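PDB 3BJE: nucleoside phosphorylase, putative from Trypanosoma brucei, which catalyses, as a homodimer, the phosphorolysis of uridine to uracil and ribose 1-phosphate. Local coordinates for residues R45-G50 against T86-I91; G53-I58 against V90-M95; S39-D44 against I67-D72; T82-P87 against I342-V347. One frame throughout, in Å; residues are numbered along the deposited sequence.

Contact 1 (R45-G50 against T86-I91); sequences RIIFVG and TPVTVI. With R1P (1-O-phosphono-alpha-D-ribofuranose), chain C.
Ile-91 packs against Ile-46 and Phe-48 where strands 45-49 and 86-91 pair in parallel, part of the central sheet of the nucleoside phosphorylase fold. Ile-91 N donates to Ile-47 O at 2.9 Å, almost straight (168°), and Ile-91 O receives Val-49 N. The side chain shares a face of the sheet with Ile-46 and Phe-48: Ile-91 CB lies alongside Phe-48 CD1, the two side chains pointing the same way, while Ile-91 CD1 reaches Ile-46 CG2 at 3.9 Å. With CG1 set beside the backbone N (chi1 -62°), the chain leans toward that methyl. Ile-47 turns to the other face, beside Val-90, and is packed against Leu-343 and Leu-346 of helix 329-348.

At the far end Arg-45 O accepts from Thr-89 N at 3.0 Å. The extended arginine chain then crosses Thr-86 at about a right angle, Arg-45 CD lying 3.8 Å from Thr-86 CG2. A water in the guanidinium plane links Arg-45 NH2 to Pro-87 O. Where strand 45-49 gives way to the active-site loop, Gly-50 N donates to phosphate oxygen O2P of the bound ribose 1-phosphate at 2.9 Å.

Contact 2 (G53-I58 against V90-M95); sequences GRVDVI and VISTGM. With CA (calcium ion), chain G; R1P (1-O-phosphono-alpha-D-ribofuranose), chain C.
Helix 54-58 runs nearly antiparallel to strand 90-92, 168° between their directions, with the axes 8.3 Å apart and no hydrogen bond between them. Aliphatic side chains fill the gap. Val-55 straddles two strand residues: its CG1 meets Val-90 CG1 at 3.9 Å, and its CG2 sits against Ser-92 CB at 3.6 Å. Setting CG1 anti to the backbone N (chi1 167°) spreads the two methyls along the strand in this way. One turn later Ile-58 takes the other branch of Val-90, its CD1 3.7 Å from Val-90 CG2 and Ile-58 CG2 beside Val-90 CB. Ser-92 turns its hydroxyl to the backbone of Arg-77 and Glu-75.

Both segments also lead into the active site. Arg-54 bends at chi3 (-51°) and presents its guanidinium edge to the phosphate of ribose 1-phosphate, NH1 to O2P at 3.0 Å and NH2 to O3P at 2.8 Å, both nearly straight, so that two parallel bonds fix the group's rotation. Met-95 lies against the ribose, CG 3.7 Å from O3, while its carbonyl O binds calcium at 2.4 Å; Asp-98 and Asn-99, with their counterparts and Met-95 of the second subunit, complete that shared site. Val-49 of strand 45-49 packs against Arg-54, Ile-58 and Ser-92, and Ile-339 of helix 329-348 borders Ile-58.

Contact 3 (S39-D44 against I67-D72); sequences SDELAD and IRASRD
Arg-68 reaches across to Asp-40 where the loop leading into strand 45-49, with its 3-10 turn at 39-41, lies beside the start of strand 69-72, an antiparallel partner of strand 76-83 in this phosphorylase fold. The arginine leaves its backbone with CG between N and the carbonyl carbon (chi1 67°) and then runs extended, which carries the guanidinium over to the 3-10 turn. There both terminal nitrogens grip one atom end-on: Arg-68 NH1 donates to Asp-40 O at 2.9 Å, on a lone pair in the carbonyl plane, and Arg-68 NH2 to the same oxygen at 3.1 Å, tilted 31° from that plane. The oxygen lies almost in the guanidinium plane, and the two bonds aim the end of the group straight at it.

Next along, Ala-69 points its methyl at Glu-41, touching the aliphatic stem: CB of Ala-69 is 3.7 Å from Glu-41 CG. Phe-78 of the adjacent strand packs on both residues. The Glu-41 carboxylate divides its work, OE1 accepting from Lys-38 N, while Glu-41 OE2 takes a 2.9 Å bond from a water that also reaches Arg-68 O weakly.

Contact 4 (T82-P87 against I342-V347); sequences TYKGTP and ILEALV
Tyr-83 carries this contact, projecting from a type I' beta turn (Tyr-83 to Thr-86) onto helix 342-347. Its CB comes near Val-347 CG1, and from there CG, anti to the backbone N (chi1 -179°), starts a ring that turns one face to Leu-343 and its edge to Val-347 and Glu-344. Tyr-83 CD2 has Val-347 CG1 at 3.9 Å, close to the ring plane. CD1 and CE1 approach Leu-343 CD1. Over the centre of one ring face stands Leu-343 CB, 3.7 Å from the centroid and only 5° off the normal, a CH-pi contact; Lys-84 CG covers the opposite face nearer the rim. Tyr-83 CE2 and CZ both lie 3.4 Å from Glu-344 OE2. At the tip, Tyr-83 OH donates to Glu-344 OE2 at 2.6 Å, coming from the anti side with ring and carboxylate planes 81° apart.

Glu-344 OE2 uses its syn lone pair for Lys-84 NZ at 2.7 Å, a salt bridge. Two donors thus converge on OE2, which probably favours the ionised carboxylate. Glu-344 gets there by bending at chi2. Further along the helix, Val-347 CG1 packs on Thr-86 CB at 3.8 Å, and a water joins Thr-86 OG1 to Val-347 O.

Asp-63 binds the turn's backbone at Lys-84 N and Gly-85 N. The hairpin between strands 76-83 and 86-92 rests on the C-terminal helix 329-348, which turns Ile-342, Leu-343 and Leu-346 to Ile-47 of strand 45-49 and Ala-345 to helix 213-228.

How the contacts relate
Strand 86-92 is common to contacts 1, 2 and 4: it pairs with strand 45-49 in contact 1, takes helix 54-59 on one face in contact 2, and begins at the hairpin of contact 4. Contacts 1 and 2 are buried, and Val-49 packs between them; the first is held by backbone hydrogen bonds, the second by aliphatic packing, and both end at ribose 1-phosphate. Contacts 3 and 4 are only partly buried and lie away from the ligand pockets and the calcium site; charged side chains carry more of the contact there: an arginine on a carbonyl in one, a carboxylate with two donors in the other. Ala-43 ties contact 3 to contact 1 through Thr-89 OG1.

Contact 1 (R45-G50 against T86-I91)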
loop_
_atom_site.group_PDB
_atom_site.type_symbol
_atom_site.label_atom_id
_atom_site.label_comp_id
_atom_site.label_asym_id
_atom_site.label_seq_id
_atom_site.Cartn_x
_atom_site.Cartn_y
_atom_site.Cartn_z
ATOM N N ARG A 45 2.542 23.785 -0.441
ATOM C CA ARG A 45 1.377 23.392 0.331
ATOM C C ARG A 45 0.616 22.311 -0.432
ATOM O O ARG A 45 0.188 22.533 -1.561
ATOM C CB ARG A 45 0.474 24.599 0.595
ATOM C CG ARG A 45 1.027 25.576 1.616
ATOM C CD ARG A 45 0.049 26.715 1.864
ATOM N NE ARG A 45 0.514 27.641 2.901
ATOM C CZ ARG A 45 1.446 28.574 2.718
ATOM N NH1 ARG A 45 1.787 29.360 3.729
ATOM N NH2 ARG A 45 2.044 28.727 1.540
ATOM N N ILE A 46 0.447 21.159 0.208
ATOM C CA ILE A 46 -0.072 19.953 -0.429
ATOM C C ILE A 46 -1.168 19.289 0.381
ATOM O O ILE A 46 -1.051 19.142 1.588
ATOM C CB ILE A 46 1.082 18.913 -0.612
ATOM C CG1 ILE A 46 2.206 19.521 -1.461
ATOM C CG2 ILE A 46 0.574 17.603 -1.239
ATOM C CD1 ILE A 46 3.527 18.713 -1.504
ATOM N N ILE A 47 -2.248 18.910 -0.302
ATOM C CA ILE A 47 -3.248 18.032 0.274
ATOM C C ILE A 47 -3.081 16.641 -0.311
ATOM O O ILE A 47 -3.025 16.507 -1.521
ATOM C CB ILE A 47 -4.667 18.500 -0.025
ATOM C CG1 ILE A 47 -4.900 19.874 0.570
ATOM C CG2 ILE A 47 -5.670 17.512 0.570
ATOM C CD1 ILE A 47 -6.246 20.465 0.230
ATOM N N PHE A 48 -2.985 15.631 0.559
ATOM C CA PHE A 48 -2.983 14.224 0.156
ATOM C C PHE A 48 -4.399 13.681 0.278
ATOM O O PHE A 48 -5.094 13.907 1.280
ATOM C CB PHE A 48 -2.113 13.378 1.078
ATOM C CG PHE A 48 -0.635 13.441 0.832
ATOM C CD1 PHE A 48 -0.069 13.915 -0.338
ATOM C CD2 PHE A 48 0.195 12.907 1.795
ATOM C CE1 PHE A 48 1.310 13.897 -0.496
ATOM C CE2 PHE A 48 1.557 12.887 1.634
ATOM C CZ PHE A 48 2.114 13.382 0.491
ATOM N N VAL A 49 -4.826 12.941 -0.727
ATOM C CA VAL A 49 -6.055 12.161 -0.642
ATOM C C VAL A 49 -5.727 10.745 -1.052
ATOM O O VAL A 49 -4.834 10.528 -1.823
ATOM C CB VAL A 49 -7.156 12.725 -1.564
ATOM C CG1 VAL A 49 -7.556 14.124 -1.083
ATOM C CG2 VAL A 49 -6.708 12.747 -3.033
ATOM N N GLY A 50 -6.434 9.750 -0.541
ATOM C CA GLY A 50 -6.131 8.391 -0.960
ATOM C C GLY A 50 -6.738 8.074 -2.316
ATOM O O GLY A 50 -6.099 7.456 -3.182
ATOM N N THR A 86 -3.135 31.596 -2.766
ATOM C CA THR A 86 -1.974 30.826 -2.322
ATOM C C THR A 86 -1.844 29.528 -3.127
ATOM O O THR A 86 -2.827 28.805 -3.286
ATOM C CB THR A 86 -2.115 30.472 -0.839
ATOM O OG1 THR A 86 -2.127 31.695 -0.076
ATOM C CG2 THR A 86 -0.971 29.559 -0.362
ATOM N N PRO A 87 -0.641 29.233 -3.652
ATOM C CA PRO A 87 -0.465 27.971 -4.370
ATOM C C PRO A 87 -0.748 26.754 -3.519
ATOM O O PRO A 87 -0.296 26.661 -2.367
ATOM C CB PRO A 87 1.010 27.997 -4.761
ATOM C CG PRO A 87 1.331 29.454 -4.845
ATOM C CD PRO A 87 0.594 30.033 -3.678
ATOM N N VAL A 88 -1.495 25.830 -4.108
ATOM C CA VAL A 88 -1.782 24.544 -3.473
ATOM C C VAL A 88 -1.743 23.446 -4.532
ATOM O O VAL A 88 -2.100 23.672 -5.696
ATOM C CB VAL A 88 -3.151 24.544 -2.755
ATOM C CG1 VAL A 88 -3.446 23.153 -2.140
ATOM C CG2 VAL A 88 -3.198 25.621 -1.677
ATOM N N THR A 89 -1.273 22.274 -4.122
ATOM C CA THR A 89 -1.289 21.070 -4.968
ATOM C C THR A 89 -2.088 19.982 -4.238
ATOM O O THR A 89 -1.891 19.772 -3.044
ATOM C CB THR A 89 0.140 20.527 -5.234
ATOM O OG1 THR A 89 0.902 21.517 -5.923
ATOM C CG2 THR A 89 0.118 19.236 -6.079
ATOM N N VAL A 90 -3.007 19.332 -4.953
ATOM C CA VAL A 90 -3.698 18.141 -4.410
ATOM C C VAL A 90 -3.093 16.936 -5.129
ATOM O O VAL A 90 -2.906 16.983 -6.350
ATOM C CB VAL A 90 -5.248 18.193 -4.553
ATOM C CG1 VAL A 90 -5.695 18.438 -5.990
ATOM C CG2 VAL A 90 -5.892 16.909 -3.972
ATOM N N ILE A 91 -2.740 15.908 -4.349
ATOM C CA ILE A 91 -2.141 14.676 -4.840
ATOM C C ILE A 91 -2.910 13.480 -4.283
ATOM O O ILE A 91 -3.140 13.411 -3.058
ATOM C CB ILE A 91 -0.666 14.520 -4.384
ATOM C CG1 ILE A 91 0.184 15.654 -4.953
ATOM C CG2 ILE A 91 -0.110 13.159 -4.796
ATOM C CD1 ILE A 91 1.620 15.683 -4.433
HETATM C C5 R1P C . -9.415 2.376 2.467
HETATM O O5 R1P C . -10.785 2.279 2.051
HETATM C C4 R1P C . -8.859 3.754 2.158
HETATM O O4 R1P C . -9.719 4.795 2.653
HETATM C C1 R1P C . -9.021 5.629 3.583
HETATM C C2 R1P C . -7.884 4.725 4.091
HETATM O O2 R1P C . -6.789 5.377 4.776
HETATM C C3 R1P C . -7.505 3.981 2.808
HETATM O O3 R1P C . -6.700 4.779 1.924
HETATM O O1 R1P C . -8.586 6.909 3.013
HETATM P P R1P C . -8.931 7.544 1.568
HETATM O O1P R1P C . -8.237 6.519 0.660
HETATM O O2P R1P C . -8.249 8.901 1.594
HETATM O O3P R1P C . -10.411 7.568 1.361
HETATM O O HOH W 1 2.044 27.222 -1.254
#

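Contact 2 (G53-I58 against V90-M95)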
loop_
_atom_site.group_PDB
_atom_site.type_symbol
_atom_site.label_atom_id
_atom_site.label_comp_id
_atom_site.label_asym_id
_atom_site.label_seq_id
_atom_site.Cartn_x
_atom_site.Cartn_y
_atom_site.Cartn_z
ATOM N N GLY A 53 -10.183 9.682 -7.300
ATOM C CA GLY A 53 -11.422 10.404 -7.623
ATOM C C GLY A 53 -11.588 11.717 -6.865
ATOM O O GLY A 53 -12.239 12.648 -7.357
ATOM N N ARG A 54 -10.989 11.822 -5.683
ATOM C CA ARG A 54 -11.175 13.019 -4.848
ATOM C C ARG A 54 -10.367 14.226 -5.349
ATOM O O ARG A 54 -10.587 15.357 -4.909
ATOM C CB ARG A 54 -10.811 12.711 -3.388
ATOM C CG ARG A 54 -11.357 13.731 -2.369
ATOM C CD ARG A 54 -11.173 13.287 -0.900
ATOM N NE ARG A 54 -11.670 11.927 -0.680
ATOM C CZ ARG A 54 -11.013 10.951 -0.052
ATOM N NH1 ARG A 54 -9.816 11.146 0.495
ATOM N NH2 ARG A 54 -11.571 9.752 0.032
ATOM N N VAL A 55 -9.424 13.990 -6.256
ATOM C CA VAL A 55 -8.561 15.046 -6.764
ATOM C C VAL A 55 -9.396 16.095 -7.509
ATOM O O VAL A 55 -9.234 17.293 -7.296
ATOM C CB VAL A 55 -7.456 14.483 -7.689
ATOM C CG1 VAL A 55 -6.768 15.593 -8.472
ATOM C CG2 VAL A 55 -6.420 13.691 -6.868
ATOM N N ASP A 56 -10.297 15.639 -8.365
ATOM C CA ASP A 56 -11.138 16.574 -9.124
ATOM C C ASP A 56 -12.139 17.321 -8.262
ATOM O O ASP A 56 -12.468 18.478 -8.543
ATOM C CB ASP A 56 -11.863 15.842 -10.246
ATOM C CG ASP A 56 -10.936 15.479 -11.384
ATOM O OD1 ASP A 56 -9.786 15.959 -11.390
ATOM O OD2 ASP A 56 -11.362 14.736 -12.279
ATOM N N VAL A 57 -12.610 16.675 -7.201
ATOM C CA VAL A 57 -13.529 17.318 -6.280
ATOM C C VAL A 57 -12.814 18.484 -5.588
ATOM O O VAL A 57 -13.345 19.598 -5.496
ATOM C CB VAL A 57 -14.101 16.331 -5.226
ATOM C CG1 VAL A 57 -15.211 17.013 -4.437
ATOM C CG2 VAL A 57 -14.608 15.046 -5.890
ATOM N N ILE A 58 -11.594 18.233 -5.126
ATOM C CA ILE A 58 -10.803 19.248 -4.448
ATOM C C ILE A 58 -10.378 20.368 -5.403
ATOM O O ILE A 58 -10.482 21.539 -5.071
ATOM C CB ILE A 58 -9.571 18.633 -3.754
ATOM C CG1 ILE A 58 -10.047 17.771 -2.589
ATOM C CG2 ILE A 58 -8.631 19.720 -3.252
ATOM C CD1 ILE A 58 -8.931 16.992 -1.896
ATOM N N VAL A 90 -3.007 19.332 -4.953
ATOM C CA VAL A 90 -3.698 18.141 -4.410
ATOM C C VAL A 90 -3.093 16.936 -5.129
ATOM O O VAL A 90 -2.906 16.983 -6.350
ATOM C CB VAL A 90 -5.248 18.193 -4.553
ATOM C CG1 VAL A 90 -5.695 18.438 -5.990
ATOM C CG2 VAL A 90 -5.892 16.909 -3.972
ATOM N N ILE A 91 -2.740 15.908 -4.349
ATOM C CA ILE A 91 -2.141 14.676 -4.840
ATOM C C ILE A 91 -2.910 13.480 -4.283
ATOM O O ILE A 91 -3.140 13.411 -3.058
ATOM C CB ILE A 91 -0.666 14.520 -4.384
ATOM C CG1 ILE A 91 0.184 15.654 -4.953
ATOM C CG2 ILE A 91 -0.110 13.159 -4.796
ATOM C CD1 ILE A 91 1.620 15.683 -4.433
ATOM N N SER A 92 -3.304 12.558 -5.159
ATOM C CA SER A 92 -3.776 11.271 -4.698
ATOM C C SER A 92 -2.604 10.313 -4.541
ATOM O O SER A 92 -1.755 10.220 -5.418
ATOM C CB SER A 92 -4.830 10.656 -5.629
ATOM O OG SER A 92 -4.345 10.400 -6.940
ATOM N N THR A 93 -2.604 9.605 -3.419
ATOM C CA THR A 93 -1.525 8.701 -3.095
ATOM C C THR A 93 -1.872 7.245 -3.322
ATOM O O THR A 93 -0.984 6.403 -3.349
ATOM C CB THR A 93 -1.142 8.870 -1.623
ATOM O OG1 THR A 93 -2.246 8.499 -0.794
ATOM C CG2 THR A 93 -0.755 10.324 -1.306
ATOM N N GLY A 94 -3.155 6.948 -3.485
ATOM C CA GLY A 94 -3.619 5.571 -3.396
ATOM C C GLY A 94 -3.558 5.136 -1.943
ATOM O O GLY A 94 -3.294 5.935 -1.051
ATOM N N MET A 95 -3.766 3.850 -1.702
ATOM C CA MET A 95 -3.956 3.365 -0.344
ATOM C C MET A 95 -2.660 2.938 0.296
ATOM O O MET A 95 -1.883 2.209 -0.318
ATOM C CB MET A 95 -4.944 2.204 -0.350
ATOM C CG MET A 95 -6.258 2.576 -0.956
ATOM S SD MET A 95 -7.513 1.303 -0.821
ATOM C CE MET A 95 -6.960 0.173 -2.092
HETATM CA CA CA G . -0.453 0.334 -0.724
HETATM C C5 R1P C . -9.415 2.376 2.467
HETATM O O5 R1P C . -10.785 2.279 2.051
HETATM C C4 R1P C . -8.859 3.754 2.158
HETATM O O4 R1P C . -9.719 4.795 2.653
HETATM C C1 R1P C . -9.021 5.629 3.583
HETATM C C2 R1P C . -7.884 4.725 4.091
HETATM O O2 R1P C . -6.789 5.377 4.776
HETATM C C3 R1P C . -7.505 3.981 2.808
HETATM O O3 R1P C . -6.700 4.779 1.924
HETATM O O1 R1P C . -8.586 6.909 3.013
HETATM P P R1P C . -8.931 7.544 1.568
HETATM O O1P R1P C . -8.237 6.519 0.660
HETATM O O2P R1P C . -8.249 8.901 1.594
HETATM O O3P R1P C . -10.411 7.568 1.361
#

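Contact 3 (S39-D44 against I67-D72)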
loop_
_atom_site.group_PDB
_atom_site.type_symbol
_atom_site.label_atom_id
_atom_site.label_comp_id
_atom_site.label_asym_id
_atom_site.label_seq_id
_atom_site.Cartn_x
_atom_site.Cartn_y
_atom_site.Cartn_z
ATOM N N SER A 39 9.555 19.745 -10.673
ATOM C CA SER A 39 9.792 20.630 -9.517
ATOM C C SER A 39 8.934 21.898 -9.566
ATOM O O SER A 39 8.338 22.293 -8.561
ATOM C CB SER A 39 11.254 21.040 -9.417
ATOM O OG SER A 39 12.087 19.939 -9.087
ATOM N N ASP A 40 8.876 22.531 -10.736
ATOM C CA ASP A 40 8.211 23.827 -10.842
ATOM C C ASP A 40 6.689 23.733 -10.893
ATOM O O ASP A 40 6.012 24.757 -10.936
ATOM C CB ASP A 40 8.773 24.686 -11.997
ATOM C CG ASP A 40 8.444 24.156 -13.393
ATOM O OD1 ASP A 40 7.806 23.098 -13.558
ATOM O OD2 ASP A 40 8.857 24.836 -14.364
ATOM N N GLU A 41 6.167 22.509 -10.888
ATOM C CA GLU A 41 4.726 22.261 -10.887
ATOM C C GLU A 41 4.145 21.927 -9.527
ATOM O O GLU A 41 2.947 21.780 -9.417
ATOM C CB GLU A 41 4.397 21.102 -11.814
ATOM C CG GLU A 41 4.714 21.407 -13.243
ATOM C CD GLU A 41 4.473 20.229 -14.170
ATOM O OE1 GLU A 41 4.683 19.070 -13.751
ATOM O OE2 GLU A 41 4.073 20.486 -15.323
ATOM N N LEU A 42 4.996 21.789 -8.512
ATOM C CA LEU A 42 4.573 21.331 -7.195
ATOM C C LEU A 42 4.617 22.496 -6.207
ATOM O O LEU A 42 5.660 23.125 -6.045
ATOM C CB LEU A 42 5.511 20.221 -6.728
ATOM C CG LEU A 42 5.247 19.625 -5.342
ATOM C CD1 LEU A 42 3.873 18.989 -5.320
ATOM C CD2 LEU A 42 6.357 18.616 -5.023
ATOM N N ALA A 43 3.491 22.769 -5.545
ATOM C CA ALA A 43 3.415 23.816 -4.518
ATOM C C ALA A 43 4.053 23.350 -3.203
ATOM O O ALA A 43 4.219 22.157 -2.971
ATOM C CB ALA A 43 1.956 24.217 -4.276
ATOM N N ASP A 44 4.401 24.303 -2.347
ATOM C CA ASP A 44 4.889 24.002 -0.990
ATOM C C ASP A 44 3.783 23.476 -0.079
ATOM O O ASP A 44 4.064 22.824 0.930
ATOM C CB ASP A 44 5.477 25.251 -0.328
ATOM C CG ASP A 44 6.759 25.724 -0.976
ATOM O OD1 ASP A 44 7.372 24.976 -1.752
ATOM O OD2 ASP A 44 7.162 26.871 -0.693
ATOM N N ILE A 67 -5.693 26.407 -12.159
ATOM C CA ILE A 67 -4.988 25.143 -12.360
ATOM C C ILE A 67 -3.989 25.305 -13.490
ATOM O O ILE A 67 -4.368 25.609 -14.618
ATOM C CB ILE A 67 -5.939 23.971 -12.620
ATOM C CG1 ILE A 67 -6.821 23.756 -11.389
ATOM C CG2 ILE A 67 -5.146 22.692 -12.935
ATOM C CD1 ILE A 67 -7.932 22.763 -11.600
ATOM N N ARG A 68 -2.712 25.155 -13.151
ATOM C CA ARG A 68 -1.610 25.442 -14.085
ATOM C C ARG A 68 -0.793 24.210 -14.459
ATOM O O ARG A 68 0.007 24.266 -15.389
ATOM C CB ARG A 68 -0.679 26.512 -13.498
ATOM C CG ARG A 68 0.096 26.069 -12.256
ATOM C CD ARG A 68 0.935 27.196 -11.695
ATOM N NE ARG A 68 1.732 26.799 -10.533
ATOM C CZ ARG A 68 2.904 26.175 -10.605
ATOM N NH1 ARG A 68 3.425 25.870 -11.785
ATOM N NH2 ARG A 68 3.556 25.865 -9.487
ATOM N N ALA A 69 -0.993 23.113 -13.739
ATOM C CA ALA A 69 -0.255 21.868 -13.949
ATOM C C ALA A 69 -1.086 20.732 -13.392
ATOM O O ALA A 69 -1.703 20.873 -12.350
ATOM C CB ALA A 69 1.094 21.924 -13.251
ATOM N N SER A 70 -1.131 19.623 -14.113
ATOM C CA SER A 70 -1.815 18.426 -13.656
ATOM C C SER A 70 -1.429 17.246 -14.521
ATOM O O SER A 70 -1.191 17.394 -15.739
ATOM C CB SER A 70 -3.326 18.604 -13.711
ATOM O OG SER A 70 -3.754 18.859 -15.035
ATOM N N ARG A 71 -1.356 16.077 -13.893
ATOM C CA ARG A 71 -1.036 14.852 -14.609
ATOM C C ARG A 71 -1.483 13.652 -13.797
ATOM O O ARG A 71 -1.498 13.703 -12.575
ATOM C CB ARG A 71 0.461 14.775 -14.924
ATOM C CG ARG A 71 0.813 13.626 -15.849
ATOM C CD ARG A 71 2.211 13.735 -16.429
ATOM N NE ARG A 71 2.673 12.419 -16.879
ATOM C CZ ARG A 71 3.901 12.152 -17.329
ATOM N NH1 ARG A 71 4.821 13.107 -17.398
ATOM N NH2 ARG A 71 4.220 10.913 -17.700
ATOM N N ASP A 72 -1.844 12.573 -14.495
ATOM C CA ASP A 72 -2.339 11.342 -13.886
ATOM C C ASP A 72 -1.430 10.165 -14.253
ATOM O O ASP A 72 -0.965 10.088 -15.396
ATOM C CB ASP A 72 -3.751 11.050 -14.393
ATOM C CG ASP A 72 -4.737 12.166 -14.095
ATOM O OD1 ASP A 72 -4.386 13.151 -13.403
ATOM O OD2 ASP A 72 -5.893 12.053 -14.544
HETATM O O HOH W 2 3.084 23.081 -16.259
HETATM O O HOH W 3 6.213 25.360 -7.590
#

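Contact 4 (T82-P87 against I342-V347)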
loop_
_atom_site.group_PDB
_atom_site.type_symbol
_atom_site.label_atom_id
_atom_site.label_comp_id
_atom_site.label_asym_id
_atom_site.label_seq_id
_atom_site.Cartn_x
_atom_site.Cartn_y
_atom_site.Cartn_z
ATOM N N THR A 82 -4.371 27.602 -7.185
ATOM C CA THR A 82 -4.287 28.480 -6.020
ATOM C C THR A 82 -5.604 28.436 -5.282
ATOM O O THR A 82 -6.637 28.097 -5.860
ATOM C CB THR A 82 -3.960 29.952 -6.409
ATOM O OG1 THR A 82 -4.996 30.472 -7.260
ATOM C CG2 THR A 82 -2.617 30.082 -7.129
ATOM N N TYR A 83 -5.538 28.770 -3.994
ATOM C CA TYR A 83 -6.718 28.920 -3.150
ATOM C C TYR A 83 -6.560 30.225 -2.406
ATOM O O TYR A 83 -5.594 30.391 -1.662
ATOM C CB TYR A 83 -6.856 27.769 -2.144
ATOM C CG TYR A 83 -8.103 27.898 -1.282
ATOM C CD1 TYR A 83 -9.362 27.598 -1.796
ATOM C CD2 TYR A 83 -8.023 28.341 0.031
ATOM C CE1 TYR A 83 -10.506 27.731 -1.023
ATOM C CE2 TYR A 83 -9.181 28.482 0.822
ATOM C CZ TYR A 83 -10.407 28.169 0.284
ATOM O OH TYR A 83 -11.547 28.299 1.053
ATOM N N LYS A 84 -7.486 31.155 -2.644
ATOM C CA LYS A 84 -7.400 32.509 -2.095
ATOM C C LYS A 84 -6.047 33.128 -2.422
ATOM O O LYS A 84 -5.491 33.912 -1.649
ATOM C CB LYS A 84 -7.731 32.510 -0.596
ATOM C CG LYS A 84 -9.182 32.132 -0.341
ATOM C CD LYS A 84 -9.617 32.354 1.089
ATOM C CE LYS A 84 -11.149 32.283 1.193
ATOM N NZ LYS A 84 -11.676 32.308 2.608
ATOM N N GLY A 85 -5.548 32.784 -3.600
ATOM C CA GLY A 85 -4.287 33.285 -4.096
ATOM C C GLY A 85 -3.035 32.541 -3.696
ATOM O O GLY A 85 -1.981 32.808 -4.240
ATOM N N THR A 86 -3.135 31.596 -2.766
ATOM C CA THR A 86 -1.974 30.826 -2.322
ATOM C C THR A 86 -1.844 29.528 -3.127
ATOM O O THR A 86 -2.827 28.805 -3.286
ATOM C CB THR A 86 -2.115 30.472 -0.839
ATOM O OG1 THR A 86 -2.127 31.695 -0.076
ATOM C CG2 THR A 86 -0.971 29.559 -0.362
ATOM N N PRO A 87 -0.641 29.233 -3.652
ATOM C CA PRO A 87 -0.465 27.971 -4.370
ATOM C C PRO A 87 -0.748 26.754 -3.519
ATOM O O PRO A 87 -0.296 26.661 -2.367
ATOM C CB PRO A 87 1.010 27.997 -4.761
ATOM C CG PRO A 87 1.331 29.454 -4.845
ATOM C CD PRO A 87 0.594 30.033 -3.678
ATOM N N ILE A 342 -10.084 22.150 5.137
ATOM C CA ILE A 342 -8.666 21.795 4.966
ATOM C C ILE A 342 -7.916 22.785 4.064
ATOM O O ILE A 342 -6.755 23.094 4.327
ATOM C CB ILE A 342 -8.494 20.340 4.473
ATOM C CG1 ILE A 342 -8.998 19.369 5.545
ATOM C CG2 ILE A 342 -7.025 20.049 4.159
ATOM C CD1 ILE A 342 -8.249 19.494 6.853
ATOM N N LEU A 343 -8.568 23.294 3.020
ATOM C CA LEU A 343 -7.946 24.327 2.183
ATOM C C LEU A 343 -7.677 25.571 3.022
ATOM O O LEU A 343 -6.593 26.173 2.947
ATOM C CB LEU A 343 -8.816 24.645 0.966
ATOM C CG LEU A 343 -8.745 23.599 -0.161
ATOM C CD1 LEU A 343 -9.890 23.750 -1.172
ATOM C CD2 LEU A 343 -7.393 23.639 -0.875
ATOM N N GLU A 344 -8.658 25.958 3.837
ATOM C CA GLU A 344 -8.492 27.102 4.722
ATOM C C GLU A 344 -7.328 26.879 5.679
ATOM O O GLU A 344 -6.509 27.770 5.883
ATOM C CB GLU A 344 -9.764 27.380 5.514
ATOM C CG GLU A 344 -10.907 27.920 4.657
ATOM C CD GLU A 344 -10.739 29.375 4.244
ATOM O OE1 GLU A 344 -10.123 30.156 4.999
ATOM O OE2 GLU A 344 -11.248 29.728 3.163
ATOM N N ALA A 345 -7.261 25.690 6.271
ATOM C CA ALA A 345 -6.224 25.400 7.253
ATOM C C ALA A 345 -4.858 25.415 6.595
ATOM O O ALA A 345 -3.892 25.921 7.161
ATOM C CB ALA A 345 -6.484 24.031 7.942
ATOM N N LEU A 346 -4.804 24.876 5.383
ATOM C CA LEU A 346 -3.564 24.712 4.661
ATOM C C LEU A 346 -2.941 26.067 4.307
ATOM O O LEU A 346 -1.754 26.277 4.529
ATOM C CB LEU A 346 -3.819 23.899 3.393
ATOM C CG LEU A 346 -2.574 23.525 2.593
ATOM C CD1 LEU A 346 -1.605 22.671 3.427
ATOM C CD2 LEU A 346 -2.938 22.793 1.292
ATOM N N VAL A 347 -3.739 26.990 3.780
ATOM C CA VAL A 347 -3.200 28.304 3.391
ATOM C C VAL A 347 -2.953 29.224 4.580
ATOM O O VAL A 347 -2.274 30.238 4.441
ATOM C CB VAL A 347 -4.084 29.025 2.347
ATOM C CG1 VAL A 347 -4.308 28.140 1.132
ATOM C CG2 VAL A 347 -5.423 29.482 2.951
HETATM O O HOH W 4 -0.652 31.681 2.720
#